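Local coordinates for CBS domain-containing protein (Pyrococcus horikoshii, PDB 2YZQ) that binds S-adenosylmethionine between two of its CBS domains and is otherwise of unknown function, probably sensing or regulating, as many CBS-domain proteins do, at residues I252-P256 with L267-F271; S157-P161 with I172-T176; I128-Q133 with D272-V276. One frame throughout, in Å; residues are numbered along the deposited sequence.

Interaction 1: residues I252-P256 with L267-F271; sequences IEQLP and LIRDF. With SAM (S-adenosylmethionine), chain B.
Leu267 CD1 lies over the backbone of Leu255 in the antiparallel beta hairpin of a CBS domain, built here from strands 254-256 and 267-269. Leu267 buries the most surface of any residue in the contact: its CD1 comes within 3.6 Å of the carbonyl O of Leu255 and also lies against Pro256 and the CB of Gln254. Its CG stands opposite the backbone N (chi1 -178°), which carries the branch over the neighbouring strand, alongside the Gln254 side chain. On the other face, Leu255 CB meets Ile268 CG2 at 3.8 Å, and this hydrogen-bonded pair is locked by two backbone bonds, Leu255 N to Ile268 O and Ile268 N to Leu255 O, the second nearly straight at 178°. Helix 240-250 packs on this face through Met247 and Val243.

Glu253, just before the strand and next in buried surface, uses its backbone on the hairpin and its carboxylate on the ligand. Its carbonyl O takes the N-H of Asp270 at 2.8 Å, where the second strand turns into helix 270-273, and its CB and CG lie beside Asp270 OD2. The two carboxylates stand almost perpendicular, and Asp270 is salt-bridged to Arg92. The chain of Glu253, bent at chi2 (89°), leads its acid away to the ligand. Gln254 holds the adenine with its backbone O, which accepts from SAM N6, and weakly with its side chain, NE2 to SAM N7. At the amino-acid end of the ligand, Glu253 OE2 receives the SAM amino N at 2.7 Å.

Interaction 2: residues S157-P161 with I172-T176; sequences SMALP and IVDET. With SAM (S-adenosylmethionine), chain B.
Ile172 lays its CG1 over the methyl of Ala159, 3.9 Å from CB to CG1, and against the carbonyl O of Leu160, while its other two carbons turn to the bound S-adenosylmethionine. CD1 approaches SAM N6 and N7, and CG2 sits 3.6 Å from SAM C4, so one branched side chain both packs on the partner strand and lies against the adenine. CG1 can lie over the partner strand because it is trans to the backbone N (chi1 -173°). Strands 159-161 and 172-174 form an antiparallel hairpin of a CBS domain, fixed by Leu160 N to Val173 O at 2.9 Å, nearly straight, and by the return bond from Val173 N to Leu160 O. On the far face Leu160 CB meets Val173 CG1, with helix 145-153 packing on Leu160.

Next to this pair a water accepts from Glu175 N and donates to Met158 O, and Asp174 CB lies 3.2 Å from Met158 O. The Asp174 carboxylate comes up to the ligand, OD2 at 3.2 Å from SAM C5', and its OD1 accepts from Thr176 OG1 through the syn lone pair. The hairpin therefore meets the adenine with hydrocarbon and the ribose side with an acid, whose negative charge would probably suit the positive sulfonium nearby.

Interaction 3: residues I128-Q133 with D272-V276; sequences IEPYYQ and DLLKV
Tyr131 packs its ring against Val276 and Lys275 and buries the largest share of surface here. Val276 CG2 sits over one face in a CH-pi contact, 3.6 Å from the ring centroid and 15° off the normal, while Pro130 CB covers the opposite face. Lys275 runs past the ring in the reverse direction, its CB 3.7 Å from Tyr131 CD1. Separately, Ile128 CG2 touches Leu273 CD2, where Ile128 also packs on helix 240-250 and on Ile268. Replacing Tyr131 by an alanine would probably open a gap between Pro130 and Val276 and leave the aliphatic part of Lys275 without its neighbour.

Two polar bonds lie to one side of the ring. Lys275, bent at chi3 (-63°), brings NZ to Tyr131 O at 2.5 Å, a distance so short that its exact value is doubtful. Gln133 NE2 donates to Asp272 OD1 at 2.7 Å, reaching it from above the carboxylate plane, with the oxygen close to the plane of the amide. Asp272 OD1 is also salt-bridged to Arg269. The loop before strand 139-140 is thus tied to the C-terminal helical turns of a second CBS domain. A buried carboxylate that receives both an amide N-H and a guanidinium is likely to stay ionised.

Interactions 1 and 2 are matching hairpins, one from each of two CBS domains; they meet along one part and hold S-adenosylmethionine in the cleft beside that meeting, their centres 10 Å apart. Where they touch, Gln254 NE2 lies 3.4 Å from Ala159 CB, and Glu253 CD 3.3 Å from Met158 SD. Asp177, Thr228 and Ile232 complete the hydrogen bonding to the ligand. Interaction 3 lies behind interaction 1, again 10 Å between centres, and both use helix 270-273; Leu267 O probably accepts from Gln133 N at 2.9 Å. It stays clear of interaction 2, nearest atoms about 7 Å apart, and its Ile128 side chain is about 12 Å from the ligand.

Interaction 1: residues I252-P256 with L267-F271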
loop_
_atom_site.group_PDB
_atom_site.type_symbol
_atom_site.label_atom_id
_atom_site.label_comp_id
_atom_site.label_asym_id
_atom_site.label_seq_id
_atom_site.Cartn_x
_atom_site.Cartn_y
_atom_site.Cartn_z
ATOM N N ILE A 252 1.467 5.251 -6.989
ATOM C CA ILE A 252 0.381 4.278 -6.959
ATOM C C ILE A 252 0.858 3.028 -6.228
ATOM O O ILE A 252 2.035 2.666 -6.295
ATOM C CB ILE A 252 -0.080 3.918 -8.385
ATOM C CG1 ILE A 252 1.125 3.505 -9.232
ATOM C CG2 ILE A 252 -0.814 5.114 -9.004
ATOM C CD1 ILE A 252 0.800 3.255 -10.699
ATOM N N GLU A 253 -0.066 2.372 -5.532
ATOM C CA GLU A 253 0.264 1.187 -4.749
ATOM C C GLU A 253 0.033 -0.148 -5.450
ATOM O O GLU A 253 0.285 -1.201 -4.864
ATOM C CB GLU A 253 -0.525 1.204 -3.437
ATOM C CG GLU A 253 -0.236 2.416 -2.546
ATOM C CD GLU A 253 -1.133 3.614 -2.829
ATOM O OE1 GLU A 253 -1.778 3.671 -3.900
ATOM O OE2 GLU A 253 -1.179 4.519 -1.968
ATOM N N GLN A 254 -0.436 -0.115 -6.693
ATOM C CA GLN A 254 -0.696 -1.359 -7.409
ATOM C C GLN A 254 -0.786 -1.196 -8.918
ATOM O O GLN A 254 -1.245 -0.167 -9.416
ATOM C CB GLN A 254 -2.005 -1.983 -6.922
ATOM C CG GLN A 254 -3.245 -1.138 -7.219
ATOM C CD GLN A 254 -3.300 0.132 -6.396
ATOM O OE1 GLN A 254 -3.301 0.085 -5.166
ATOM N NE2 GLN A 254 -3.361 1.280 -7.073
ATOM N N LEU A 255 -0.349 -2.227 -9.636
ATOM C CA LEU A 255 -0.412 -2.239 -11.094
ATOM C C LEU A 255 -1.107 -3.499 -11.570
ATOM O O LEU A 255 -0.736 -4.603 -11.177
ATOM C CB LEU A 255 0.981 -2.226 -11.734
ATOM C CG LEU A 255 1.834 -0.956 -11.776
ATOM C CD1 LEU A 255 2.211 -0.530 -10.376
ATOM C CD2 LEU A 255 3.082 -1.223 -12.611
ATOM N N PRO A 256 -2.153 -3.352 -12.391
ATOM C CA PRO A 256 -2.820 -4.558 -12.883
ATOM C C PRO A 256 -1.784 -5.341 -13.697
ATOM O O PRO A 256 -0.936 -4.747 -14.363
ATOM C CB PRO A 256 -3.917 -3.996 -13.775
ATOM C CG PRO A 256 -4.308 -2.735 -13.066
ATOM C CD PRO A 256 -2.966 -2.150 -12.657
ATOM N N LEU A 267 -2.730 -8.860 -10.290
ATOM C CA LEU A 267 -2.469 -7.533 -9.757
ATOM C C LEU A 267 -1.205 -7.587 -8.917
ATOM O O LEU A 267 -1.035 -8.504 -8.117
ATOM C CB LEU A 267 -3.643 -7.092 -8.872
ATOM C CG LEU A 267 -3.579 -5.693 -8.247
ATOM C CD1 LEU A 267 -3.777 -4.650 -9.340
ATOM C CD2 LEU A 267 -4.650 -5.550 -7.174
ATOM N N ILE A 268 -0.296 -6.640 -9.124
ATOM C CA ILE A 268 0.904 -6.610 -8.299
ATOM C C ILE A 268 0.792 -5.379 -7.399
ATOM O O ILE A 268 0.819 -4.243 -7.872
ATOM C CB ILE A 268 2.219 -6.583 -9.147
ATOM C CG1 ILE A 268 3.433 -6.615 -8.212
ATOM C CG2 ILE A 268 2.264 -5.361 -10.070
ATOM C CD1 ILE A 268 3.577 -7.921 -7.445
ATOM N N ARG A 269 0.613 -5.625 -6.102
ATOM C CA ARG A 269 0.474 -4.567 -5.104
ATOM C C ARG A 269 1.836 -4.340 -4.475
ATOM O O ARG A 269 2.707 -5.212 -4.539
ATOM C CB ARG A 269 -0.495 -4.993 -3.991
ATOM C CG ARG A 269 -1.897 -5.412 -4.460
ATOM C CD ARG A 269 -2.671 -5.979 -3.272
ATOM N NE ARG A 269 -2.021 -7.189 -2.779
ATOM C CZ ARG A 269 -2.164 -7.675 -1.550
ATOM N NH1 ARG A 269 -2.942 -7.060 -0.669
ATOM N NH2 ARG A 269 -1.521 -8.783 -1.201
ATOM N N ASP A 270 2.023 -3.175 -3.864
ATOM C CA ASP A 270 3.288 -2.898 -3.204
ATOM C C ASP A 270 3.508 -3.952 -2.121
ATOM O O ASP A 270 4.624 -4.423 -1.909
ATOM C CB ASP A 270 3.304 -1.474 -2.601
ATOM C CG ASP A 270 2.045 -1.127 -1.798
ATOM O OD1 ASP A 270 1.243 -2.020 -1.457
ATOM O OD2 ASP A 270 1.863 0.075 -1.481
ATOM N N PHE A 271 2.420 -4.341 -1.468
ATOM C CA PHE A 271 2.460 -5.333 -0.402
ATOM C C PHE A 271 2.964 -6.684 -0.911
ATOM O O PHE A 271 3.595 -7.441 -0.173
ATOM C CB PHE A 271 1.057 -5.502 0.195
ATOM C CG PHE A 271 1.054 -5.967 1.625
ATOM C CD1 PHE A 271 1.471 -5.117 2.645
ATOM C CD2 PHE A 271 0.629 -7.250 1.955
ATOM C CE1 PHE A 271 1.463 -5.535 3.976
ATOM C CE2 PHE A 271 0.619 -7.682 3.286
ATOM C CZ PHE A 271 1.038 -6.819 4.297
HETATM N N SAM B . -3.199 6.224 -1.592
HETATM C CA SAM B . -2.737 7.363 -2.400
HETATM C C SAM B . -3.341 8.650 -1.865
HETATM O O SAM B . -2.888 9.729 -2.214
HETATM O OXT SAM B . -4.278 8.612 -1.089
HETATM C CB SAM B . -3.155 7.143 -3.860
HETATM C CG SAM B . -2.307 8.022 -4.783
HETATM S SD SAM B . -2.590 7.564 -6.519
HETATM C CE SAM B . -1.686 8.930 -7.323
HETATM C "C5'" SAM B . -4.335 7.918 -6.825
HETATM C "C4'" SAM B . -4.580 7.974 -8.334
HETATM O "O4'" SAM B . -3.811 6.939 -8.994
HETATM C "C3'" SAM B . -6.056 7.735 -8.679
HETATM O "O3'" SAM B . -6.466 8.665 -9.694
HETATM C "C2'" SAM B . -6.060 6.286 -9.185
HETATM O "O2'" SAM B . -7.166 6.032 -10.059
HETATM C "C1'" SAM B . -4.691 6.225 -9.877
HETATM N N9 SAM B . -4.191 4.861 -10.059
HETATM C C8 SAM B . -4.096 3.849 -9.131
HETATM N N7 SAM B . -3.475 2.827 -9.660
HETATM C C5 SAM B . -3.258 3.079 -10.979
HETATM C C6 SAM B . -2.726 2.358 -12.084
HETATM N N6 SAM B . -2.294 1.055 -11.939
HETATM N N1 SAM B . -2.651 2.965 -13.287
HETATM C C2 SAM B . -3.113 4.206 -13.481
HETATM N N3 SAM B . -3.589 4.930 -12.471
HETATM C C4 SAM B . -3.705 4.400 -11.229
#

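Interaction 2: residues S157-P161 with I172-T176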
loop_
_atom_site.group_PDB
_atom_site.type_symbol
_atom_site.label_atom_id
_atom_site.label_comp_id
_atom_site.label_asym_id
_atom_site.label_seq_id
_atom_site.Cartn_x
_atom_site.Cartn_y
_atom_site.Cartn_z
ATOM N N SER A 157 -6.877 -4.646 -2.090
ATOM C CA SER A 157 -6.108 -3.643 -2.811
ATOM C C SER A 157 -6.722 -2.266 -2.610
ATOM O O SER A 157 -7.914 -2.132 -2.330
ATOM C CB SER A 157 -6.073 -3.954 -4.309
ATOM O OG SER A 157 -5.338 -2.960 -5.009
ATOM N N MET A 158 -5.895 -1.240 -2.753
ATOM C CA MET A 158 -6.364 0.126 -2.606
ATOM C C MET A 158 -7.134 0.569 -3.843
ATOM O O MET A 158 -7.806 1.598 -3.820
ATOM C CB MET A 158 -5.181 1.063 -2.378
ATOM C CG MET A 158 -4.450 0.802 -1.079
ATOM S SD MET A 158 -3.165 2.025 -0.824
ATOM C CE MET A 158 -4.153 3.455 -0.470
ATOM N N ALA A 159 -7.051 -0.211 -4.917
ATOM C CA ALA A 159 -7.747 0.149 -6.147
ATOM C C ALA A 159 -8.440 -1.016 -6.826
ATOM O O ALA A 159 -8.050 -2.173 -6.658
ATOM C CB ALA A 159 -6.774 0.788 -7.126
ATOM N N LEU A 160 -9.465 -0.687 -7.603
ATOM C CA LEU A 160 -10.218 -1.673 -8.360
ATOM C C LEU A 160 -9.983 -1.496 -9.853
ATOM O O LEU A 160 -10.275 -0.434 -10.404
ATOM C CB LEU A 160 -11.723 -1.517 -8.131
ATOM C CG LEU A 160 -12.346 -1.785 -6.768
ATOM C CD1 LEU A 160 -13.798 -1.317 -6.758
ATOM C CD2 LEU A 160 -12.260 -3.272 -6.474
ATOM N N PRO A 161 -9.421 -2.511 -10.522
ATOM C CA PRO A 161 -9.223 -2.356 -11.965
ATOM C C PRO A 161 -10.653 -2.330 -12.514
ATOM O O PRO A 161 -11.528 -3.020 -11.985
ATOM C CB PRO A 161 -8.501 -3.646 -12.358
ATOM C CG PRO A 161 -7.717 -3.987 -11.124
ATOM C CD PRO A 161 -8.709 -3.700 -10.014
ATOM N N ILE A 172 -9.208 2.183 -13.928
ATOM C CA ILE A 172 -8.885 1.789 -12.568
ATOM C C ILE A 172 -9.420 2.891 -11.666
ATOM O O ILE A 172 -9.505 4.044 -12.081
ATOM C CB ILE A 172 -7.350 1.592 -12.422
ATOM C CG1 ILE A 172 -7.021 1.009 -11.046
ATOM C CG2 ILE A 172 -6.618 2.906 -12.692
ATOM C CD1 ILE A 172 -5.688 0.285 -11.011
ATOM N N VAL A 173 -9.802 2.544 -10.442
ATOM C CA VAL A 173 -10.354 3.544 -9.534
ATOM C C VAL A 173 -10.003 3.281 -8.075
ATOM O O VAL A 173 -9.916 2.128 -7.654
ATOM C CB VAL A 173 -11.905 3.605 -9.673
ATOM C CG1 VAL A 173 -12.537 2.271 -9.244
ATOM C CG2 VAL A 173 -12.464 4.745 -8.841
ATOM N N ASP A 174 -9.773 4.353 -7.318
ATOM C CA ASP A 174 -9.487 4.223 -5.894
ATOM C C ASP A 174 -10.226 5.297 -5.109
ATOM O O ASP A 174 -10.964 6.103 -5.686
ATOM C CB ASP A 174 -7.970 4.219 -5.597
ATOM C CG ASP A 174 -7.322 5.592 -5.649
ATOM O OD1 ASP A 174 -8.002 6.605 -5.907
ATOM O OD2 ASP A 174 -6.096 5.644 -5.414
ATOM N N GLU A 175 -10.051 5.290 -3.794
ATOM C CA GLU A 175 -10.739 6.226 -2.918
ATOM C C GLU A 175 -10.567 7.695 -3.297
ATOM O O GLU A 175 -11.525 8.464 -3.260
ATOM C CB GLU A 175 -10.278 5.986 -1.476
ATOM C CG GLU A 175 -10.939 6.846 -0.426
ATOM C CD GLU A 175 -10.530 6.436 0.976
ATOM O OE1 GLU A 175 -9.325 6.172 1.184
ATOM O OE2 GLU A 175 -11.407 6.383 1.867
ATOM N N THR A 176 -9.356 8.079 -3.677
ATOM C CA THR A 176 -9.097 9.470 -4.040
ATOM C C THR A 176 -9.894 9.940 -5.253
ATOM O O THR A 176 -10.134 11.140 -5.417
ATOM C CB THR A 176 -7.595 9.711 -4.316
ATOM O OG1 THR A 176 -7.237 9.143 -5.582
ATOM C CG2 THR A 176 -6.748 9.081 -3.219
HETATM N N SAM B . -3.199 6.224 -1.592
HETATM C CA SAM B . -2.737 7.363 -2.400
HETATM C C SAM B . -3.341 8.650 -1.865
HETATM O O SAM B . -2.888 9.729 -2.214
HETATM O OXT SAM B . -4.278 8.612 -1.089
HETATM C CB SAM B . -3.155 7.143 -3.860
HETATM C CG SAM B . -2.307 8.022 -4.783
HETATM S SD SAM B . -2.590 7.564 -6.519
HETATM C CE SAM B . -1.686 8.930 -7.323
HETATM C "C5'" SAM B . -4.335 7.918 -6.825
HETATM C "C4'" SAM B . -4.580 7.974 -8.334
HETATM O "O4'" SAM B . -3.811 6.939 -8.994
HETATM C "C3'" SAM B . -6.056 7.735 -8.679
HETATM O "O3'" SAM B . -6.466 8.665 -9.694
HETATM C "C2'" SAM B . -6.060 6.286 -9.185
HETATM O "O2'" SAM B . -7.166 6.032 -10.059
HETATM C "C1'" SAM B . -4.691 6.225 -9.877
HETATM N N9 SAM B . -4.191 4.861 -10.059
HETATM C C8 SAM B . -4.096 3.849 -9.131
HETATM N N7 SAM B . -3.475 2.827 -9.660
HETATM C C5 SAM B . -3.258 3.079 -10.979
HETATM C C6 SAM B . -2.726 2.358 -12.084
HETATM N N6 SAM B . -2.294 1.055 -11.939
HETATM N N1 SAM B . -2.651 2.965 -13.287
HETATM C C2 SAM B . -3.113 4.206 -13.481
HETATM N N3 SAM B . -3.589 4.930 -12.471
HETATM C C4 SAM B . -3.705 4.400 -11.229
HETATM O O HOH W 1 -8.403 3.459 -2.084
#

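Interaction 3: residues I128-Q133 with D272-V276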
loop_
_atom_site.group_PDB
_atom_site.type_symbol
_atom_site.label_atom_id
_atom_site.label_comp_id
_atom_site.label_asym_id
_atom_site.label_seq_id
_atom_site.Cartn_x
_atom_site.Cartn_y
_atom_site.Cartn_z
ATOM N N ILE A 128 8.454 -10.419 -11.418
ATOM C CA ILE A 128 7.388 -10.506 -10.425
ATOM C C ILE A 128 6.498 -11.732 -10.574
ATOM O O ILE A 128 5.586 -11.933 -9.777
ATOM C CB ILE A 128 6.469 -9.258 -10.477
ATOM C CG1 ILE A 128 5.775 -9.166 -11.843
ATOM C CG2 ILE A 128 7.286 -8.006 -10.192
ATOM C CD1 ILE A 128 4.640 -8.152 -11.884
ATOM N N GLU A 129 6.769 -12.560 -11.580
ATOM C CA GLU A 129 5.943 -13.736 -11.835
ATOM C C GLU A 129 5.549 -14.555 -10.600
ATOM O O GLU A 129 4.380 -14.893 -10.429
ATOM C CB GLU A 129 6.631 -14.634 -12.875
ATOM C CG GLU A 129 5.791 -15.802 -13.385
ATOM C CD GLU A 129 5.742 -16.964 -12.411
ATOM O OE1 GLU A 129 6.804 -17.314 -11.854
ATOM O OE2 GLU A 129 4.649 -17.537 -12.211
ATOM N N PRO A 130 6.504 -14.851 -9.702
ATOM C CA PRO A 130 6.147 -15.643 -8.517
ATOM C C PRO A 130 5.375 -14.906 -7.421
ATOM O O PRO A 130 4.823 -15.540 -6.517
ATOM C CB PRO A 130 7.506 -16.120 -7.986
ATOM C CG PRO A 130 8.480 -15.880 -9.125
ATOM C CD PRO A 130 7.958 -14.624 -9.757
ATOM N N TYR A 131 5.312 -13.580 -7.514
ATOM C CA TYR A 131 4.700 -12.774 -6.463
ATOM C C TYR A 131 3.366 -12.074 -6.673
ATOM O O TYR A 131 2.702 -11.735 -5.699
ATOM C CB TYR A 131 5.715 -11.718 -6.020
ATOM C CG TYR A 131 7.088 -12.290 -5.781
ATOM C CD1 TYR A 131 7.345 -13.077 -4.661
ATOM C CD2 TYR A 131 8.119 -12.090 -6.698
ATOM C CE1 TYR A 131 8.595 -13.655 -4.459
ATOM C CE2 TYR A 131 9.374 -12.665 -6.506
ATOM C CZ TYR A 131 9.602 -13.448 -5.383
ATOM O OH TYR A 131 10.833 -14.035 -5.188
ATOM N N TYR A 132 2.963 -11.838 -7.914
ATOM C CA TYR A 132 1.719 -11.114 -8.113
ATOM C C TYR A 132 0.484 -11.930 -7.755
ATOM O O TYR A 132 0.481 -13.161 -7.843
ATOM C CB TYR A 132 1.638 -10.576 -9.555
ATOM C CG TYR A 132 1.322 -11.589 -10.630
ATOM C CD1 TYR A 132 0.005 -11.969 -10.891
ATOM C CD2 TYR A 132 2.336 -12.145 -11.409
ATOM C CE1 TYR A 132 -0.296 -12.878 -11.908
ATOM C CE2 TYR A 132 2.048 -13.055 -12.426
ATOM C CZ TYR A 132 0.731 -13.415 -12.669
ATOM O OH TYR A 132 0.440 -14.316 -13.670
ATOM N N GLN A 133 -0.555 -11.231 -7.311
ATOM C CA GLN A 133 -1.811 -11.869 -6.936
ATOM C C GLN A 133 -2.574 -12.336 -8.164
ATOM O O GLN A 133 -2.757 -11.583 -9.121
ATOM C CB GLN A 133 -2.703 -10.901 -6.158
ATOM C CG GLN A 133 -2.201 -10.529 -4.779
ATOM C CD GLN A 133 -2.093 -11.727 -3.864
ATOM O OE1 GLN A 133 -3.006 -12.548 -3.786
ATOM N NE2 GLN A 133 -0.973 -11.830 -3.158
ATOM N N ASP A 272 2.690 -6.985 -2.177
ATOM C CA ASP A 272 3.119 -8.253 -2.757
ATOM C C ASP A 272 4.623 -8.285 -2.974
ATOM O O ASP A 272 5.241 -9.349 -2.963
ATOM C CB ASP A 272 2.402 -8.505 -4.087
ATOM C CG ASP A 272 0.913 -8.718 -3.912
ATOM O OD1 ASP A 272 0.541 -9.545 -3.058
ATOM O OD2 ASP A 272 0.118 -8.066 -4.623
ATOM N N LEU A 273 5.209 -7.114 -3.186
ATOM C CA LEU A 273 6.645 -7.030 -3.405
ATOM C C LEU A 273 7.425 -7.379 -2.139
ATOM O O LEU A 273 8.588 -7.769 -2.213
ATOM C CB LEU A 273 7.008 -5.629 -3.908
ATOM C CG LEU A 273 6.444 -5.319 -5.301
ATOM C CD1 LEU A 273 6.827 -3.905 -5.715
ATOM C CD2 LEU A 273 6.979 -6.328 -6.308
ATOM N N LEU A 274 6.779 -7.262 -0.981
ATOM C CA LEU A 274 7.434 -7.588 0.285
ATOM C C LEU A 274 7.845 -9.058 0.307
ATOM O O LEU A 274 8.819 -9.435 0.951
ATOM C CB LEU A 274 6.496 -7.311 1.461
ATOM C CG LEU A 274 6.041 -5.864 1.673
ATOM C CD1 LEU A 274 5.057 -5.813 2.822
ATOM C CD2 LEU A 274 7.245 -4.973 1.958
ATOM N N LYS A 275 7.098 -9.887 -0.413
ATOM C CA LYS A 275 7.387 -11.313 -0.456
ATOM C C LYS A 275 8.749 -11.608 -1.079
ATOM O O LYS A 275 9.336 -12.668 -0.849
ATOM C CB LYS A 275 6.282 -12.037 -1.224
ATOM C CG LYS A 275 4.896 -11.794 -0.636
ATOM C CD LYS A 275 3.831 -12.589 -1.367
ATOM C CE LYS A 275 3.720 -12.170 -2.824
ATOM N NZ LYS A 275 2.759 -13.056 -3.543
ATOM N N VAL A 276 9.247 -10.669 -1.877
ATOM C CA VAL A 276 10.543 -10.831 -2.515
ATOM C C VAL A 276 11.647 -10.859 -1.456
ATOM O O VAL A 276 12.647 -11.563 -1.606
ATOM C CB VAL A 276 10.822 -9.673 -3.494
ATOM C CG1 VAL A 276 12.216 -9.811 -4.088
ATOM C CG2 VAL A 276 9.765 -9.663 -4.589
#